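Local atomic coordinates of histidinol-phosphate aminotransferase (Clostridium acetobutylicum, PDB entry 3FTB), a protein that probably transfers amino groups with the help of pyridoxal 5'-phosphate, as expected of a histidinol-phosphate aminotransferase in the histidine pathway. Residues G287-R291 with C302-I307; D128-C132 with K290-S294; G309-Y313 with I323-C327. One frame throughout, in Å; residues are numbered along the deposited sequence.

All three contacts belong to the smaller, C-terminal sheet and elements packed on it. Interaction 1 pairs hairpin strands 289-293 and 299-304; through Arg291 and Phe293 of the former, interaction 2 meets a turn after strand 121-126 of the large sheet. Their centres lie 12 Å apart and they share Lys290 and Arg291. Interaction 3, also centred 12 Å from interaction 1, sets helix 309-317 against strand 321-325, and Leu312 CD2 comes within 3.6 Å of Leu304 CD1. Interactions 2 and 3 stay about 9 Å apart at their nearest atoms. Arg324 NE of interaction 3 bonds a phosphate ion, probably from the crystallisation liquor, at O4 (3.2 Å), and Arg338 of strand 336-340 shares it.

Interaction 1: residues G287-R291 with C302-I307; sequences GFIKR and CRLENI
The Phe288 ring meets Leu304 at its edge, where CD2 of the leucine lies in the ring plane, 3.8 Å from Phe288 CD1; the two side chains run side by side in the same direction. Ile307 approaches the ring obliquely, its CG2 lying 3.6 Å from Phe288 CB. With CG between the backbone N and the carbonyl carbon (chi1 54°), the ring is carried up to both Leu304 and Ile307. Leu312 of helix 309-317 and Leu354 of helix 344-359 also border the ring. Next along the sheet, Ile289 sends CD1 to Leu304 CD2, at 4.0 Å, and to the CB and SG of Cys302, in a buried apolar layer that Leu283 and Phe339 continue.

Away from that layer the chains carry polar groups. Lys290 runs alongside Arg303, with CD of the lysine against CG of the arginine, then bends at chi3 so that its CE passes over Glu305 CG. Its NZ donates to a water at 3.0 Å and stays beyond salt-bridge range of Glu305 OE2; Arg303 NE instead finds Ser335 OG.

The backbone explains why lysine and arginine lie so close. Arg303 O accepts from both Lys290 N, at 2.9 Å with a bent N-H...O angle of 136°, and Arg291 N, at 3.2 Å and much straighter (165°), both arriving from one face of the carbonyl plane. Arg303 N answers with a 2.7 Å bond to Arg291 O. Two residues facing one define a classic beta bulge, here in the antiparallel hairpin at the border of the small C-terminal sheet.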
# COMPACT_ATOMS: atom_id res chain seq x y z
N GLY A 287 33.45 28.90 4.16
CA GLY A 287 34.10 29.54 3.03
C GLY A 287 33.70 29.06 1.65
O GLY A 287 33.58 29.86 0.71
N PHE A 288 33.51 27.75 1.49
CA PHE A 288 33.12 27.22 0.19
C PHE A 288 31.62 27.35 -0.00
O PHE A 288 31.12 27.20 -1.12
CB PHE A 288 33.58 25.78 -0.01
CG PHE A 288 33.15 24.85 1.08
CD1 PHE A 288 31.90 24.29 1.06
CD2 PHE A 288 34.02 24.52 2.11
CE1 PHE A 288 31.51 23.43 2.05
CE2 PHE A 288 33.63 23.66 3.10
CZ PHE A 288 32.37 23.11 3.08
N ILE A 289 30.92 27.65 1.09
CA ILE A 289 29.50 27.98 1.00
C ILE A 289 29.35 29.38 0.42
O ILE A 289 29.43 30.37 1.15
CB ILE A 289 28.79 27.92 2.35
CG1 ILE A 289 28.98 26.55 2.99
CG2 ILE A 289 27.30 28.22 2.16
CD1 ILE A 289 27.94 25.54 2.57
N LYS A 290 29.15 29.43 -0.89
CA LYS A 290 29.08 30.67 -1.66
C LYS A 290 27.73 31.35 -1.47
O LYS A 290 27.66 32.58 -1.34
CB LYS A 290 29.33 30.37 -3.15
CG LYS A 290 28.67 31.34 -4.11
CD LYS A 290 28.96 30.97 -5.57
CE LYS A 290 30.35 31.42 -5.99
NZ LYS A 290 30.68 31.06 -7.41
N ARG A 291 26.67 30.56 -1.44
CA ARG A 291 25.33 31.07 -1.18
C ARG A 291 24.42 30.04 -0.53
O ARG A 291 24.35 28.88 -0.96
CB ARG A 291 24.67 31.59 -2.46
CG ARG A 291 23.25 32.07 -2.24
CD ARG A 291 22.56 32.54 -3.51
NE ARG A 291 21.19 32.97 -3.22
CZ ARG A 291 20.33 33.44 -4.12
NH1 ARG A 291 20.68 33.56 -5.40
NH2 ARG A 291 19.11 33.80 -3.74
N CYS A 302 22.52 24.87 -0.78
CA CYS A 302 23.74 25.66 -0.82
C CYS A 302 24.44 25.63 -2.19
O CYS A 302 24.56 24.58 -2.82
CB CYS A 302 24.69 25.23 0.31
SG CYS A 302 23.95 25.36 1.98
N ARG A 303 24.85 26.80 -2.66
CA ARG A 303 25.73 26.92 -3.82
C ARG A 303 27.17 26.92 -3.32
O ARG A 303 27.48 27.56 -2.32
CB ARG A 303 25.43 28.22 -4.55
CG ARG A 303 26.16 28.39 -5.86
CD ARG A 303 25.45 27.67 -6.97
NE ARG A 303 26.21 27.73 -8.22
CZ ARG A 303 26.02 28.63 -9.18
NH1 ARG A 303 26.77 28.59 -10.27
NH2 ARG A 303 25.08 29.55 -9.05
N LEU A 304 28.06 26.21 -4.01
CA LEU A 304 29.44 26.03 -3.55
C LEU A 304 30.45 26.73 -4.45
O LEU A 304 30.09 27.32 -5.47
CB LEU A 304 29.78 24.54 -3.44
CG LEU A 304 28.96 23.66 -2.50
CD1 LEU A 304 29.63 22.30 -2.34
CD2 LEU A 304 28.79 24.33 -1.15
N GLU A 305 31.73 26.65 -4.06
CA GLU A 305 32.80 27.40 -4.72
C GLU A 305 34.18 26.80 -4.43
O GLU A 305 34.57 26.64 -3.27
CB GLU A 305 32.77 28.86 -4.28
CG GLU A 305 33.69 29.76 -5.08
CD GLU A 305 33.87 31.10 -4.41
OE1 GLU A 305 33.77 31.15 -3.17
OE2 GLU A 305 34.11 32.10 -5.12
N ASN A 306 34.93 26.49 -5.49
CA ASN A 306 36.25 25.88 -5.34
C ASN A 306 36.18 24.45 -4.81
O ASN A 306 37.11 23.98 -4.15
CB ASN A 306 37.14 26.71 -4.41
CG ASN A 306 37.55 28.02 -5.03
OD1 ASN A 306 37.80 29.00 -4.33
ND2 ASN A 306 37.61 28.05 -6.36
N ILE A 307 35.08 23.78 -5.12
CA ILE A 307 34.83 22.42 -4.67
C ILE A 307 33.50 21.94 -5.24
O ILE A 307 32.53 22.69 -5.29
CB ILE A 307 34.82 22.31 -3.12
CG1 ILE A 307 34.65 20.86 -2.67
CG2 ILE A 307 33.74 23.21 -2.52
CD1 ILE A 307 35.03 20.64 -1.23
O HOH W 1 28.86 28.80 -8.19

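Interaction 2: residues D128-C132 with K290-S294; sequences DENMC and KRVFS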
# COMPACT_ATOMS: atom_id res chain seq x y z
N ASP A 128 14.01 30.85 -11.36
CA ASP A 128 15.05 31.75 -11.84
C ASP A 128 16.37 31.53 -11.09
O ASP A 128 16.53 30.52 -10.40
CB ASP A 128 14.58 33.20 -11.75
CG ASP A 128 14.61 33.75 -10.33
OD1 ASP A 128 14.99 33.02 -9.39
OD2 ASP A 128 14.26 34.94 -10.15
N GLU A 129 17.30 32.47 -11.22
CA GLU A 129 18.62 32.36 -10.59
C GLU A 129 18.53 32.38 -9.06
O GLU A 129 19.40 31.84 -8.37
CB GLU A 129 19.59 33.43 -11.11
CG GLU A 129 18.99 34.85 -11.22
CD GLU A 129 20.04 35.94 -11.43
OE1 GLU A 129 21.23 35.62 -11.60
OE2 GLU A 129 19.67 37.14 -11.42
N ASN A 130 17.48 32.98 -8.53
CA ASN A 130 17.32 33.12 -7.09
C ASN A 130 16.47 32.01 -6.47
O ASN A 130 16.15 32.05 -5.27
CB ASN A 130 16.74 34.50 -6.76
CG ASN A 130 17.65 35.64 -7.23
OD1 ASN A 130 18.87 35.58 -7.11
ND2 ASN A 130 17.04 36.70 -7.77
N MET A 131 16.16 31.00 -7.28
CA MET A 131 15.22 29.93 -6.93
C MET A 131 13.81 30.48 -6.66
O MET A 131 13.10 30.01 -5.77
CB MET A 131 15.75 29.05 -5.78
CG MET A 131 17.08 28.29 -6.08
SD MET A 131 17.03 26.95 -7.31
CE MET A 131 17.15 27.85 -8.85
N CYS A 132 13.43 31.48 -7.45
CA CYS A 132 12.07 32.04 -7.43
C CYS A 132 11.24 31.52 -8.59
O CYS A 132 11.73 31.40 -9.71
CB CYS A 132 12.11 33.57 -7.51
SG CYS A 132 12.84 34.36 -6.07
N LYS A 290 29.15 29.43 -0.89
CA LYS A 290 29.08 30.67 -1.66
C LYS A 290 27.73 31.35 -1.47
O LYS A 290 27.66 32.58 -1.34
CB LYS A 290 29.33 30.37 -3.15
CG LYS A 290 28.67 31.34 -4.11
CD LYS A 290 28.96 30.97 -5.57
CE LYS A 290 30.35 31.42 -5.99
NZ LYS A 290 30.68 31.06 -7.41
N ARG A 291 26.67 30.56 -1.44
CA ARG A 291 25.33 31.07 -1.18
C ARG A 291 24.42 30.04 -0.53
O ARG A 291 24.35 28.88 -0.96
CB ARG A 291 24.67 31.59 -2.46
CG ARG A 291 23.25 32.07 -2.24
CD ARG A 291 22.56 32.54 -3.51
NE ARG A 291 21.19 32.97 -3.22
CZ ARG A 291 20.33 33.44 -4.12
NH1 ARG A 291 20.68 33.56 -5.40
NH2 ARG A 291 19.11 33.80 -3.74
N VAL A 292 23.74 30.49 0.51
CA VAL A 292 22.67 29.72 1.13
C VAL A 292 21.30 30.28 0.68
O VAL A 292 20.99 31.46 0.91
CB VAL A 292 22.79 29.78 2.68
CG1 VAL A 292 21.66 29.04 3.37
CG2 VAL A 292 24.13 29.22 3.12
N PHE A 293 20.50 29.45 0.01
CA PHE A 293 19.13 29.81 -0.35
C PHE A 293 18.22 29.64 0.87
O PHE A 293 18.31 28.64 1.58
CB PHE A 293 18.63 28.96 -1.52
CG PHE A 293 19.37 29.18 -2.81
CD1 PHE A 293 20.49 28.42 -3.13
CD2 PHE A 293 18.93 30.15 -3.71
CE1 PHE A 293 21.17 28.63 -4.32
CE2 PHE A 293 19.61 30.36 -4.91
CZ PHE A 293 20.73 29.60 -5.22
N SER A 294 17.35 30.62 1.12
CA SER A 294 16.51 30.62 2.32
C SER A 294 15.40 29.55 2.29
O SER A 294 14.55 29.55 1.40
CB SER A 294 15.91 32.00 2.56
OG SER A 294 15.18 32.02 3.78
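Fully extended from CG to NE, with CG opposite the backbone N (chi1 177°), Arg291 reaches across to the turn, while Phe293, its CG turned to the backbone N side, brings its ring under the guanidinium. Phe293 CE2 lies over the centre of that group, 3.2 Å from its plane. The other ring face takes Met131: CG sits 3.8 Å from the ring centroid in a CH-pi contact, and the bend at chi2 carries SD above the same face at 5.1 Å, a more distant Met-aromatic contact. The ring is thus sandwiched between arginine and methionine, with Glu129 O in plane at its edge.

Residues 128-131 form a type I beta turn in the loop between strand 121-126 and helix 135-141, so the contact ties the large sheet's border to the outer strand of the C-terminal sheet. An Asx turn braces it from within: Asp128 OD1 accepts from Asn130 N. Cys132 N is a second donor to the same oxygen, at 2.9 Å, arriving from the opposite face of the carboxylate.

Asn130, which that brace helps to place, supplies the polar bond across the contact. Its OD1 accepts a hydrogen bond from Arg291 NH1 at 3.2 Å, with the donor in the carbonyl plane on a lone pair and an N-H...O angle of 153°. The Asn130 and Arg291 side chains cross at roughly a right angle, their amide and guanidinium planes 58° apart.

Interaction 3: residues G309-Y313 with I323-C327; sequences GEKLY and IRRCC. With PO4 (phosphate ion), chain F.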
# COMPACT_ATOMS: atom_id res chain seq x y z
N GLY A 309 30.19 19.20 -5.43
CA GLY A 309 29.34 18.45 -4.53
C GLY A 309 29.76 17.00 -4.41
O GLY A 309 29.53 16.36 -3.38
N GLU A 310 30.37 16.47 -5.47
CA GLU A 310 30.90 15.11 -5.42
C GLU A 310 32.15 15.10 -4.58
O GLU A 310 32.37 14.17 -3.81
CB GLU A 310 31.19 14.55 -6.82
CG GLU A 310 31.50 13.04 -6.78
CD GLU A 310 31.84 12.44 -8.14
OE1 GLU A 310 32.58 13.08 -8.92
OE2 GLU A 310 31.38 11.31 -8.41
N LYS A 311 32.98 16.12 -4.72
CA LYS A 311 34.21 16.21 -3.94
C LYS A 311 33.84 16.43 -2.48
O LYS A 311 34.34 15.73 -1.59
CB LYS A 311 35.14 17.30 -4.48
CG LYS A 311 36.50 17.36 -3.78
CD LYS A 311 37.66 17.55 -4.77
CE LYS A 311 37.45 18.73 -5.71
NZ LYS A 311 36.78 18.35 -6.99
N LEU A 312 32.96 17.39 -2.24
CA LEU A 312 32.45 17.60 -0.89
C LEU A 312 31.80 16.32 -0.36
O LEU A 312 32.13 15.86 0.73
CB LEU A 312 31.47 18.77 -0.84
CG LEU A 312 30.78 18.92 0.52
CD1 LEU A 312 31.81 19.06 1.65
CD2 LEU A 312 29.80 20.09 0.50
N TYR A 313 30.88 15.73 -1.15
CA TYR A 313 30.22 14.47 -0.78
C TYR A 313 31.21 13.37 -0.40
O TYR A 313 31.08 12.75 0.67
CB TYR A 313 29.32 13.98 -1.94
CG TYR A 313 28.64 12.65 -1.69
CD1 TYR A 313 27.35 12.59 -1.18
CD2 TYR A 313 29.28 11.44 -1.97
CE1 TYR A 313 26.73 11.38 -0.95
CE2 TYR A 313 28.66 10.22 -1.74
CZ TYR A 313 27.38 10.20 -1.23
OH TYR A 313 26.75 9.00 -1.00
N ILE A 323 25.59 13.76 2.30
CA ILE A 323 24.82 14.92 1.82
C ILE A 323 24.09 14.57 0.53
O ILE A 323 24.15 13.44 0.04
CB ILE A 323 25.71 16.16 1.57
CG1 ILE A 323 26.64 15.93 0.36
CG2 ILE A 323 26.49 16.53 2.82
CD1 ILE A 323 26.95 17.19 -0.44
N ARG A 324 23.39 15.55 -0.01
CA ARG A 324 22.66 15.34 -1.26
C ARG A 324 23.28 16.15 -2.38
O ARG A 324 23.18 17.38 -2.41
CB ARG A 324 21.18 15.67 -1.11
CG ARG A 324 20.33 15.26 -2.30
CD ARG A 324 20.22 13.75 -2.41
NE ARG A 324 19.03 13.34 -3.15
CZ ARG A 324 18.86 13.54 -4.45
NH1 ARG A 324 19.81 14.14 -5.15
NH2 ARG A 324 17.75 13.14 -5.05
N ARG A 325 23.93 15.45 -3.29
CA ARG A 325 24.44 16.06 -4.50
C ARG A 325 23.25 16.35 -5.39
O ARG A 325 22.44 15.48 -5.66
CB ARG A 325 25.41 15.11 -5.19
CG ARG A 325 26.63 14.81 -4.35
CD ARG A 325 27.36 13.62 -4.89
NE ARG A 325 27.61 13.77 -6.31
CZ ARG A 325 28.13 12.81 -7.07
NH1 ARG A 325 28.44 11.64 -6.53
NH2 ARG A 325 28.33 13.02 -8.37
N CYS A 326 23.15 17.59 -5.84
CA CYS A 326 21.99 18.01 -6.59
C CYS A 326 22.19 17.85 -8.09
O CYS A 326 21.50 18.49 -8.88
CB CYS A 326 21.62 19.45 -6.23
SG CYS A 326 20.96 19.52 -4.55
N CYS A 327 23.14 16.99 -8.46
CA CYS A 327 23.47 16.75 -9.87
C CYS A 327 22.25 16.40 -10.71
O CYS A 327 22.04 16.98 -11.78
CB CYS A 327 24.52 15.64 -9.99
SG CYS A 327 26.17 16.09 -9.43
P PO4 F . 14.86 13.44 -2.22
O1 PO4 F . 13.93 12.27 -2.04
O2 PO4 F . 14.96 13.80 -3.69
O3 PO4 F . 14.32 14.62 -1.45
O4 PO4 F . 16.23 13.08 -1.69
O HOH W 2 28.60 13.57 1.63
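Tyr313 and Arg325 meet where helix 309-317 packs on strand 321-325 of the C-terminal sheet. The helix is the connection of a beta-alpha-beta crossover: it follows hairpin strand 299-304 and leads into the parallel strand 321-325, with strand 336-340 lying between the two in the sheet.

Tyr313 CB and CG rest on the aliphatic part of Arg325, with CD of the arginine 3.6 Å from Tyr313 CB. With CG opposite the backbone N (chi1 177°), the tyrosine lies along Ile323, the two side chains sliding past each other in opposite directions until Tyr313 CD1 is 3.7 Å from Ile323 CG1. Beneath, the Ile323 and Leu312 side chains cross at about a right angle, Ile323 CD1 to Leu312 CD2 4.2 Å, and Val337 and Phe339 of strand 336-340 continue this buried layer.

On the polar side, Glu310 and Arg325 pair. Arg325, bent at chi3, turns one guanidinium face to the Glu310 chain: Glu310 CG stands 3.2 Å above that plane, towards its rim. The carboxylate forms a long salt bridge, Glu310 OE2 to Arg325 NH2 at 3.5 Å, with the two planes 47° apart rather than matched edge to edge. Arg325 NE, buried here, has no polar partner in the model.

The backbone of Ile323 is met twice: its O lies in plane at the edge of the Tyr313 ring, and a water joins the two segments, donating to Tyr313 O at 2.8 Å and accepting from Ile323 N.

The Arg324 guanidinium reaches a phosphate ion, probably from the crystallisation liquor, that also binds Arg338. The ion lies at the guanidinium edge: Arg324 NE donates to phosphate O4 at 3.2 Å with an N-H...O angle of 147°, while the bond from Arg324 NH2 to phosphate O2 is weak.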